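Local atomic coordinates of aminotransferase class I and II (Anaerococcus prevotii, PDB entry 4EMY), a protein that probably acts as a pyridoxal 5'-phosphate-dependent transaminase, shuttling amino groups between amino acids and keto acids as a homodimer. Residues A[121-131]-A[177-185]; A[247-257]-A[272-283]. All coordinates share one frame; numbering follows the deposited sequence.

Contact 1: residues A[121-131]-A[177-185]. With PLP (pyridoxal-5'-phosphate), chain E.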
loop_
_atom_site.group_PDB
_atom_site.type_symbol
_atom_site.label_atom_id
_atom_site.label_comp_id
_atom_site.label_asym_id
_atom_site.label_seq_id
_atom_site.Cartn_x
_atom_site.Cartn_y
_atom_site.Cartn_z
ATOM N N TYR A 121 -0.963 17.901 1.317
ATOM C CA TYR A 121 -0.684 19.284 0.916
ATOM C C TYR A 121 -1.790 19.984 0.128
ATOM O O TYR A 121 -1.658 21.155 -0.252
ATOM C CB TYR A 121 0.675 19.371 0.223
ATOM C CG TYR A 121 1.775 18.961 1.160
ATOM C CD1 TYR A 121 2.309 19.865 2.071
ATOM C CD2 TYR A 121 2.258 17.652 1.163
ATOM C CE1 TYR A 121 3.306 19.484 2.947
ATOM C CE2 TYR A 121 3.255 17.259 2.039
ATOM C CZ TYR A 121 3.775 18.178 2.924
ATOM O OH TYR A 121 4.761 17.791 3.793
ATOM N N LEU A 122 -2.882 19.265 -0.103
ATOM C CA LEU A 122 -4.118 19.874 -0.580
ATOM C C LEU A 122 -5.240 19.474 0.345
ATOM O O LEU A 122 -5.308 18.325 0.786
ATOM C CB LEU A 122 -4.455 19.418 -1.999
ATOM C CG LEU A 122 -3.570 19.889 -3.152
ATOM C CD1 LEU A 122 -3.909 19.109 -4.411
ATOM C CD2 LEU A 122 -3.704 21.392 -3.378
ATOM N N ASP A 123 -6.112 20.430 0.641
ATOM C CA ASP A 123 -7.338 20.149 1.360
ATOM C C ASP A 123 -8.454 19.883 0.334
ATOM O O ASP A 123 -8.174 19.432 -0.778
ATOM C CB ASP A 123 -7.673 21.320 2.283
ATOM C CG ASP A 123 -8.497 20.904 3.495
ATOM O OD1 ASP A 123 -9.247 19.905 3.426
ATOM O OD2 ASP A 123 -8.405 21.601 4.525
ATOM N N GLU A 124 -9.705 20.180 0.695
ATOM C CA GLU A 124 -10.868 19.767 -0.097
ATOM C C GLU A 124 -11.136 20.660 -1.308
ATOM O O GLU A 124 -11.335 20.172 -2.418
ATOM C CB GLU A 124 -12.110 19.663 0.789
ATOM C CG GLU A 124 -12.003 18.630 1.908
ATOM C CD GLU A 124 -12.774 17.338 1.644
ATOM O OE1 GLU A 124 -13.916 17.410 1.133
ATOM O OE2 GLU A 124 -12.252 16.248 1.983
ATOM N N GLY A 125 -11.140 21.968 -1.110
ATOM C CA GLY A 125 -11.399 22.871 -2.230
ATOM C C GLY A 125 -10.203 22.993 -3.148
ATOM O O GLY A 125 -10.321 23.440 -4.286
ATOM N N ASP A 126 -9.056 22.556 -2.640
ATOM C CA ASP A 126 -7.751 22.917 -3.178
ATOM C C ASP A 126 -7.443 22.276 -4.527
ATOM O O ASP A 126 -7.812 21.131 -4.766
ATOM C CB ASP A 126 -6.666 22.607 -2.145
ATOM C CG ASP A 126 -6.851 23.392 -0.852
ATOM O OD1 ASP A 126 -7.754 24.254 -0.782
ATOM O OD2 ASP A 126 -6.091 23.142 0.102
ATOM N N PRO A 127 -6.781 23.037 -5.418
ATOM C CA PRO A 127 -6.521 22.595 -6.778
ATOM C C PRO A 127 -5.190 21.883 -6.978
ATOM O O PRO A 127 -4.151 22.355 -6.507
ATOM C CB PRO A 127 -6.524 23.902 -7.569
ATOM C CG PRO A 127 -6.077 24.938 -6.597
ATOM C CD PRO A 127 -6.379 24.442 -5.214
ATOM N N LEU A 128 -5.240 20.749 -7.674
ATOM C CA LEU A 128 -4.044 20.137 -8.241
ATOM C C LEU A 128 -3.958 20.518 -9.716
ATOM O O LEU A 128 -4.763 20.073 -10.536
ATOM C CB LEU A 128 -4.062 18.617 -8.087
ATOM C CG LEU A 128 -2.767 17.952 -8.549
ATOM C CD1 LEU A 128 -1.679 18.039 -7.487
ATOM C CD2 LEU A 128 -3.015 16.509 -8.950
ATOM N N ILE A 129 -2.984 21.354 -10.047
ATOM C CA ILE A 129 -2.836 21.842 -11.408
ATOM C C ILE A 129 -1.837 20.961 -12.155
ATOM O O ILE A 129 -0.635 20.962 -11.858
ATOM C CB ILE A 129 -2.442 23.329 -11.427
ATOM C CG1 ILE A 129 -3.469 24.139 -10.632
ATOM C CG2 ILE A 129 -2.348 23.838 -12.856
ATOM C CD1 ILE A 129 -2.853 25.169 -9.717
ATOM N N CYS A 130 -2.368 20.203 -13.112
ATOM C CA CYS A 130 -1.629 19.162 -13.815
ATOM C C CYS A 130 -1.722 19.335 -15.320
ATOM O O CYS A 130 -2.716 19.860 -15.836
ATOM C CB CYS A 130 -2.160 17.779 -13.432
ATOM S SG CYS A 130 -1.354 16.416 -14.311
ATOM N N HIS A 131 -0.686 18.869 -16.017
ATOM C CA HIS A 131 -0.604 19.013 -17.468
ATOM C C HIS A 131 -1.673 18.252 -18.202
ATOM O O HIS A 131 -2.095 17.175 -17.778
ATOM C CB HIS A 131 0.789 18.658 -17.982
ATOM C CG HIS A 131 1.473 17.585 -17.179
ATOM N ND1 HIS A 131 1.122 16.288 -17.257
ATOM C CD2 HIS A 131 2.514 17.658 -16.256
ATOM C CE1 HIS A 131 1.897 15.568 -16.427
ATOM N NE2 HIS A 131 2.747 16.410 -15.815
ATOM N N SER A 177 -7.720 30.129 -4.104
ATOM C CA SER A 177 -7.331 29.374 -2.916
ATOM C C SER A 177 -5.976 29.799 -2.351
ATOM O O SER A 177 -5.074 30.174 -3.100
ATOM C CB SER A 177 -7.308 27.875 -3.225
ATOM O OG SER A 177 -7.025 27.131 -2.054
ATOM N N ASP A 178 -5.840 29.724 -1.029
ATOM C CA ASP A 178 -4.579 30.020 -0.358
ATOM C C ASP A 178 -3.600 28.852 -0.451
ATOM O O ASP A 178 -2.411 29.005 -0.167
ATOM C CB ASP A 178 -4.818 30.387 1.109
ATOM C CG ASP A 178 -5.331 31.813 1.288
ATOM O OD1 ASP A 178 -5.411 32.561 0.287
ATOM O OD2 ASP A 178 -5.653 32.193 2.438
ATOM N N ARG A 179 -4.092 27.683 -0.845
ATOM C CA ARG A 179 -3.246 26.502 -0.939
ATOM C C ARG A 179 -3.420 25.867 -2.303
ATOM O O ARG A 179 -4.547 25.653 -2.746
ATOM C CB ARG A 179 -3.600 25.514 0.173
ATOM C CG ARG A 179 -2.789 24.231 0.181
ATOM C CD ARG A 179 -3.030 23.458 1.468
ATOM N NE ARG A 179 -2.123 23.871 2.534
ATOM C CZ ARG A 179 -2.455 23.941 3.821
ATOM N NH1 ARG A 179 -3.687 23.640 4.219
ATOM N NH2 ARG A 179 -1.558 24.332 4.718
ATOM N N ILE A 180 -2.308 25.600 -2.984
ATOM C CA ILE A 180 -2.356 24.962 -4.303
ATOM C C ILE A 180 -1.275 23.893 -4.475
ATOM O O ILE A 180 -0.405 23.732 -3.619
ATOM C CB ILE A 180 -2.257 25.978 -5.470
ATOM C CG1 ILE A 180 -0.837 26.528 -5.600
ATOM C CG2 ILE A 180 -3.299 27.088 -5.345
ATOM C CD1 ILE A 180 -0.433 26.789 -7.034
ATOM N N ALA A 181 -1.340 23.159 -5.582
ATOM C CA ALA A 181 -0.302 22.188 -5.910
ATOM C C ALA A 181 -0.099 22.049 -7.412
ATOM O O ALA A 181 -1.060 22.000 -8.177
ATOM C CB ALA A 181 -0.615 20.835 -5.290
ATOM N N SER A 182 1.158 21.998 -7.829
ATOM C CA SER A 182 1.473 21.749 -9.221
ATOM C C SER A 182 2.018 20.352 -9.359
ATOM O O SER A 182 2.897 19.947 -8.596
ATOM C CB SER A 182 2.505 22.743 -9.745
ATOM O OG SER A 182 3.059 22.270 -10.963
ATOM N N LEU A 183 1.495 19.614 -10.328
ATOM C CA LEU A 183 2.041 18.303 -10.638
ATOM C C LEU A 183 2.676 18.325 -12.014
ATOM O O LEU A 183 2.045 18.746 -12.984
ATOM C CB LEU A 183 0.976 17.210 -10.540
ATOM C CG LEU A 183 1.562 15.794 -10.634
ATOM C CD1 LEU A 183 1.030 14.878 -9.543
ATOM C CD2 LEU A 183 1.318 15.208 -12.017
ATOM N N ILE A 184 3.938 17.900 -12.072
ATOM C CA ILE A 184 4.670 17.758 -13.324
ATOM C C ILE A 184 5.292 16.365 -13.388
ATOM O O ILE A 184 6.124 16.001 -12.556
ATOM C CB ILE A 184 5.791 18.816 -13.486
ATOM C CG1 ILE A 184 5.376 20.199 -12.952
ATOM C CG2 ILE A 184 6.281 18.867 -14.928
ATOM C CD1 ILE A 184 4.371 20.957 -13.799
ATOM N N ASN A 185 4.863 15.585 -14.373
ATOM C CA ASN A 185 5.455 14.286 -14.656
ATOM C C ASN A 185 6.541 14.428 -15.718
ATOM O O ASN A 185 6.268 14.410 -16.917
ATOM C CB ASN A 185 4.379 13.281 -15.077
ATOM C CG ASN A 185 4.951 11.925 -15.437
ATOM O OD1 ASN A 185 4.478 11.270 -16.364
ATOM N ND2 ASN A 185 5.978 11.497 -14.711
HETATM N N1 PLP E . 3.769 7.587 -12.405
HETATM C C2 PLP E . 3.613 7.518 -13.779
HETATM C C2A PLP E . 3.654 8.768 -14.605
HETATM C C3 PLP E . 3.432 6.289 -14.409
HETATM O O3 PLP E . 3.279 6.228 -15.761
HETATM C C4 PLP E . 3.386 5.119 -13.680
HETATM C C4A PLP E . 2.497 4.034 -14.223
HETATM O O4A PLP E . 2.965 3.099 -14.879
HETATM C C5 PLP E . 3.551 5.192 -12.297
HETATM C C6 PLP E . 3.735 6.426 -11.661
HETATM C C5A PLP E . 3.487 3.907 -11.487
HETATM O O4P PLP E . 4.368 3.898 -10.387
HETATM P P PLP E . 4.310 2.619 -9.429
HETATM O O1P PLP E . 3.202 2.879 -8.444
HETATM O O2P PLP E . 5.666 2.460 -8.776
HETATM O O3P PLP E . 3.977 1.375 -10.213
#

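Contact 2: residues A[247-257]-A[272-283]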
loop_
_atom_site.group_PDB
_atom_site.type_symbol
_atom_site.label_atom_id
_atom_site.label_comp_id
_atom_site.label_asym_id
_atom_site.label_seq_id
_atom_site.Cartn_x
_atom_site.Cartn_y
_atom_site.Cartn_z
ATOM N N LEU A 247 14.589 27.185 -1.762
ATOM C CA LEU A 247 13.282 27.687 -2.140
ATOM C C LEU A 247 12.600 28.240 -0.901
ATOM O O LEU A 247 12.835 27.735 0.196
ATOM C CB LEU A 247 12.449 26.567 -2.760
ATOM C CG LEU A 247 12.340 26.478 -4.287
ATOM C CD1 LEU A 247 13.661 26.690 -5.010
ATOM C CD2 LEU A 247 11.735 25.141 -4.676
ATOM N N PRO A 248 11.767 29.287 -1.062
ATOM C CA PRO A 248 11.102 29.886 0.099
ATOM C C PRO A 248 10.314 28.871 0.933
ATOM O O PRO A 248 9.705 27.949 0.389
ATOM C CB PRO A 248 10.158 30.936 -0.516
ATOM C CG PRO A 248 10.207 30.730 -1.991
ATOM C CD PRO A 248 11.497 30.043 -2.297
ATOM N N ARG A 249 10.354 29.054 2.249
ATOM C CA ARG A 249 9.634 28.229 3.217
ATOM C C ARG A 249 8.287 27.695 2.702
ATOM O O ARG A 249 7.980 26.514 2.870
ATOM C CB ARG A 249 9.468 29.026 4.524
ATOM C CG ARG A 249 8.590 28.390 5.592
ATOM C CD ARG A 249 8.865 28.973 6.977
ATOM N NE ARG A 249 10.134 28.488 7.534
ATOM C CZ ARG A 249 11.216 29.238 7.752
ATOM N NH1 ARG A 249 11.213 30.545 7.485
ATOM N NH2 ARG A 249 12.309 28.677 8.258
ATOM N N ASN A 250 7.511 28.561 2.053
ATOM C CA ASN A 250 6.162 28.218 1.581
ATOM C C ASN A 250 6.087 27.554 0.195
ATOM O O ASN A 250 4.998 27.398 -0.370
ATOM C CB ASN A 250 5.257 29.454 1.629
ATOM C CG ASN A 250 5.771 30.588 0.763
ATOM O OD1 ASN A 250 6.968 30.879 0.735
ATOM N ND2 ASN A 250 4.860 31.240 0.053
ATOM N N LEU A 251 7.238 27.177 -0.354
ATOM C CA LEU A 251 7.274 26.438 -1.610
ATOM C C LEU A 251 7.905 25.071 -1.391
ATOM O O LEU A 251 9.121 24.900 -1.509
ATOM C CB LEU A 251 8.014 27.221 -2.700
ATOM C CG LEU A 251 8.034 26.656 -4.129
ATOM C CD1 LEU A 251 6.631 26.423 -4.669
ATOM C CD2 LEU A 251 8.804 27.583 -5.058
ATOM N N PHE A 252 7.065 24.100 -1.057
ATOM C CA PHE A 252 7.528 22.754 -0.771
ATOM C C PHE A 252 7.612 21.925 -2.054
ATOM O O PHE A 252 6.917 22.207 -3.034
ATOM C CB PHE A 252 6.616 22.097 0.274
ATOM C CG PHE A 252 7.165 20.821 0.851
ATOM C CD1 PHE A 252 8.443 20.778 1.395
ATOM C CD2 PHE A 252 6.393 19.664 0.865
ATOM C CE1 PHE A 252 8.947 19.603 1.926
ATOM C CE2 PHE A 252 6.889 18.489 1.399
ATOM C CZ PHE A 252 8.167 18.455 1.931
ATOM N N VAL A 253 8.484 20.921 -2.048
ATOM C CA VAL A 253 8.671 20.043 -3.198
ATOM C C VAL A 253 8.616 18.596 -2.729
ATOM O O VAL A 253 9.342 18.218 -1.814
ATOM C CB VAL A 253 10.012 20.316 -3.933
ATOM C CG1 VAL A 253 10.282 19.263 -4.993
ATOM C CG2 VAL A 253 10.000 21.687 -4.586
ATOM N N VAL A 254 7.735 17.801 -3.338
ATOM C CA VAL A 254 7.722 16.352 -3.127
ATOM C C VAL A 254 8.052 15.651 -4.439
ATOM O O VAL A 254 7.346 15.810 -5.439
ATOM C CB VAL A 254 6.373 15.826 -2.589
ATOM C CG1 VAL A 254 6.485 14.345 -2.242
ATOM C CG2 VAL A 254 5.928 16.614 -1.367
ATOM N N VAL A 255 9.138 14.885 -4.429
ATOM C CA VAL A 255 9.556 14.135 -5.603
ATOM C C VAL A 255 9.097 12.691 -5.425
ATOM O O VAL A 255 9.396 12.065 -4.411
ATOM C CB VAL A 255 11.083 14.255 -5.830
ATOM C CG1 VAL A 255 11.588 13.222 -6.823
ATOM C CG2 VAL A 255 11.434 15.651 -6.323
ATOM N N ALA A 256 8.342 12.179 -6.397
ATOM C CA ALA A 256 7.830 10.808 -6.327
ATOM C C ALA A 256 8.777 9.812 -7.003
ATOM O O ALA A 256 8.843 9.731 -8.232
ATOM C CB ALA A 256 6.423 10.718 -6.908
ATOM N N PHE A 257 9.500 9.059 -6.179
ATOM C CA PHE A 257 10.481 8.086 -6.646
ATOM C C PHE A 257 9.893 6.679 -6.764
ATOM O O PHE A 257 9.045 6.293 -5.970
ATOM C CB PHE A 257 11.677 8.089 -5.694
ATOM C CG PHE A 257 12.574 6.901 -5.838
ATOM C CD1 PHE A 257 13.567 6.878 -6.808
ATOM C CD2 PHE A 257 12.429 5.799 -5.000
ATOM C CE1 PHE A 257 14.395 5.774 -6.942
ATOM C CE2 PHE A 257 13.252 4.692 -5.131
ATOM C CZ PHE A 257 14.237 4.681 -6.102
ATOM N N ALA A 272 9.278 5.821 -3.063
ATOM C CA ALA A 272 9.481 6.758 -1.961
ATOM C C ALA A 272 8.966 8.146 -2.322
ATOM O O ALA A 272 8.959 8.539 -3.490
ATOM C CB ALA A 272 10.954 6.825 -1.581
ATOM N N ALA A 273 8.530 8.873 -1.297
ATOM C CA ALA A 273 8.234 10.303 -1.394
ATOM C C ALA A 273 9.371 11.094 -0.758
ATOM O O ALA A 273 9.591 11.016 0.451
ATOM C CB ALA A 273 6.927 10.621 -0.702
ATOM N N VAL A 274 10.092 11.843 -1.585
ATOM C CA VAL A 274 11.227 12.640 -1.140
ATOM C C VAL A 274 10.856 14.126 -1.117
ATOM O O VAL A 274 10.487 14.700 -2.141
ATOM C CB VAL A 274 12.451 12.418 -2.050
ATOM C CG1 VAL A 274 13.659 13.156 -1.509
ATOM C CG2 VAL A 274 12.768 10.934 -2.172
ATOM N N GLY A 275 10.944 14.729 0.064
ATOM C CA GLY A 275 10.639 16.144 0.249
ATOM C C GLY A 275 11.879 17.019 0.313
ATOM O O GLY A 275 12.930 16.588 0.795
ATOM N N ILE A 276 11.751 18.249 -0.187
ATOM C CA ILE A 276 12.831 19.231 -0.165
ATOM C C ILE A 276 12.317 20.528 0.450
ATOM O O ILE A 276 11.329 21.085 -0.018
ATOM C CB ILE A 276 13.341 19.576 -1.591
ATOM C CG1 ILE A 276 13.207 18.396 -2.573
ATOM C CG2 ILE A 276 14.756 20.147 -1.548
ATOM C CD1 ILE A 276 14.260 17.318 -2.435
ATOM N N SER A 277 12.984 21.005 1.499
ATOM C CA SER A 277 12.651 22.297 2.105
ATOM C C SER A 277 13.859 23.000 2.699
ATOM O O SER A 277 14.833 22.365 3.094
ATOM C CB SER A 277 11.581 22.142 3.185
ATOM O OG SER A 277 11.189 23.406 3.695
ATOM N N SER A 278 13.777 24.323 2.766
ATOM C CA SER A 278 14.788 25.124 3.444
ATOM C C SER A 278 14.555 25.138 4.955
ATOM O O SER A 278 15.444 25.517 5.716
ATOM C CB SER A 278 14.799 26.547 2.892
ATOM O OG SER A 278 13.497 27.097 2.901
ATOM N N SER A 279 13.362 24.717 5.376
ATOM C CA SER A 279 12.992 24.682 6.792
ATOM C C SER A 279 13.069 23.275 7.378
ATOM O O SER A 279 12.548 22.322 6.801
ATOM C CB SER A 279 11.594 25.271 7.003
ATOM O OG SER A 279 11.189 25.188 8.362
ATOM N N LYS A 280 13.716 23.168 8.537
ATOM C CA LYS A 280 13.900 21.897 9.234
ATOM C C LYS A 280 12.600 21.375 9.833
ATOM O O LYS A 280 12.396 20.162 9.908
ATOM C CB LYS A 280 14.959 22.036 10.328
ATOM C CG LYS A 280 15.552 20.718 10.797
ATOM C CD LYS A 280 16.232 20.873 12.148
ATOM C CE LYS A 280 16.619 19.522 12.726
ATOM N NZ LYS A 280 16.885 19.601 14.188
ATOM N N GLU A 281 11.724 22.282 10.259
ATOM C CA GLU A 281 10.446 21.860 10.825
ATOM C C GLU A 281 9.410 21.484 9.772
ATOM O O GLU A 281 8.535 20.657 10.036
ATOM C CB GLU A 281 9.893 22.862 11.845
ATOM C CG GLU A 281 9.565 24.247 11.318
ATOM C CD GLU A 281 9.177 25.196 12.437
ATOM O OE1 GLU A 281 8.372 24.799 13.308
ATOM O OE2 GLU A 281 9.677 26.340 12.448
ATOM N N ILE A 282 9.526 22.072 8.579
ATOM C CA ILE A 282 8.696 21.678 7.436
ATOM C C ILE A 282 8.953 20.214 7.061
ATOM O O ILE A 282 8.020 19.469 6.759
ATOM C CB ILE A 282 8.919 22.595 6.205
ATOM C CG1 ILE A 282 8.411 24.020 6.469
ATOM C CG2 ILE A 282 8.249 22.027 4.956
ATOM C CD1 ILE A 282 6.939 24.118 6.808
ATOM N N ILE A 283 10.220 19.817 7.097
ATOM C CA ILE A 283 10.623 18.448 6.807
ATOM C C ILE A 283 10.156 17.463 7.881
ATOM O O ILE A 283 9.589 16.425 7.562
ATOM C CB ILE A 283 12.147 18.368 6.532
ATOM C CG1 ILE A 283 12.411 18.503 5.028
ATOM C CG2 ILE A 283 12.775 17.087 7.069
ATOM C CD1 ILE A 283 11.952 17.328 4.186
#

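Contact 1: residues A[121-131]-A[177-185]
The imidazole of His131 takes the backbone N-H of Asn185 on NE2, at 2.7 Å from N and almost straight (176°), with the donor close to the ring plane. Asn185 in turn binds the backbone of Asp224 and Asn190 through its amide, and OD1 lies 3.2 Å from the C2A methyl of PLP. Behind this end, strands 127-131 and 179-184 pair in parallel: Ile129 N meets Ala181 O at 2.8 Å and Leu183 N meets Ile129 O at 2.9 Å. At the far end Asp126, with CG beside its backbone N (chi1 -61°), receives Asp123 N on OD2 at 2.8 Å, from above the carboxylate plane. Its OD1 lies near Ser177 OG, while the CB, CG and CD methylenes of Arg179 pass close to OD2, the charged ends staying apart. An alanine here is likely to leave Asp123 N without its acceptor and the bend before the strand freer to move. Apolar residues suit the remainder, buried between helices: Ala181 CB touches both Leu122 CD2 and Leu128 CD1, each at 3.7 Å, and Pro127 CG rests on Ile180 CG2 on the other side of the sheet. Since His131 ND1 also bonds to Tyr133 O, accepting on NE2 is consistent with a neutral ring protonated at ND1; as a second-shell residue, His131 helps position Asn185, which touches the cofactor.

Contact 2: residues A[247-257]-A[272-283]
Phe252 holds CG anti to its backbone N (chi1 -168°), which lays the ring alongside the neighbouring strand, CD1 near Ile276 O and Ile282 CG2, while Ser278 turns OG between its backbone N and carbonyl carbon (chi1 52°) and so reaches Leu247 O at 2.9 Å. The strands joined, 251-257 and 272-277, form an antiparallel ladder in the mixed sheet of the class I aminotransferase fold, where strand 271-277 runs against both of its neighbours. Val255 and Val274 are a hydrogen-bonded pair, with Val255 N to Val274 O at 2.7 Å and Val274 N to Val255 O at 2.9 Å. Phe257 and Ala272 bond likewise, whereas at the other end Val253 N to Ile276 O is weak. Beta-branched residues suit this extended backbone: Val253 and Ile276 lie side by side, CG1 to CG1 at 3.9 Å, and with Val255 and Val274 they form the face met by helix 82-93. The opposite face carries Val254, Ala256 and Ala273, and the two small alanines leave room for helix 109-121 to pack close. After the strand, Ser277 OG accepts Ser279 N in an ST turn, and Ser279 takes the N-cap position of the next helix; its hydroxyl faces the guanidinium edge of Arg249. Ile282 CG2 from that helix reaches Phe252 CD1 at 3.8 Å. Gly275 suits its place beside the same ring: Phe252 CZ lies 3.8 Å from Gly275 CA, where the absence of a side chain lets the ring lie close to the strand.

Overall arrangement
From the N terminus, helix 109-121 leads into contact 1, which closes a loop of 45 residues: helix 137-145, edge strand 148-152 and helix 163-176 lie between its two strands. The chain then lays down strand 218-224 before contact 2 opens, and contact 2 closes a much shorter loop of 14 residues that includes Ser258, Ser260 and Lys261 of the cofactor pocket. The loops follow one another, neither enclosing nor crossing. Strand 218-224 sits between 179-184 and 251-258, joining the two ladders into a single sheet. Their centres are about 15 Å apart, yet they touch where Tyr121 OH packs 3.3 Å from Phe252 CE2, and both border the second subunit.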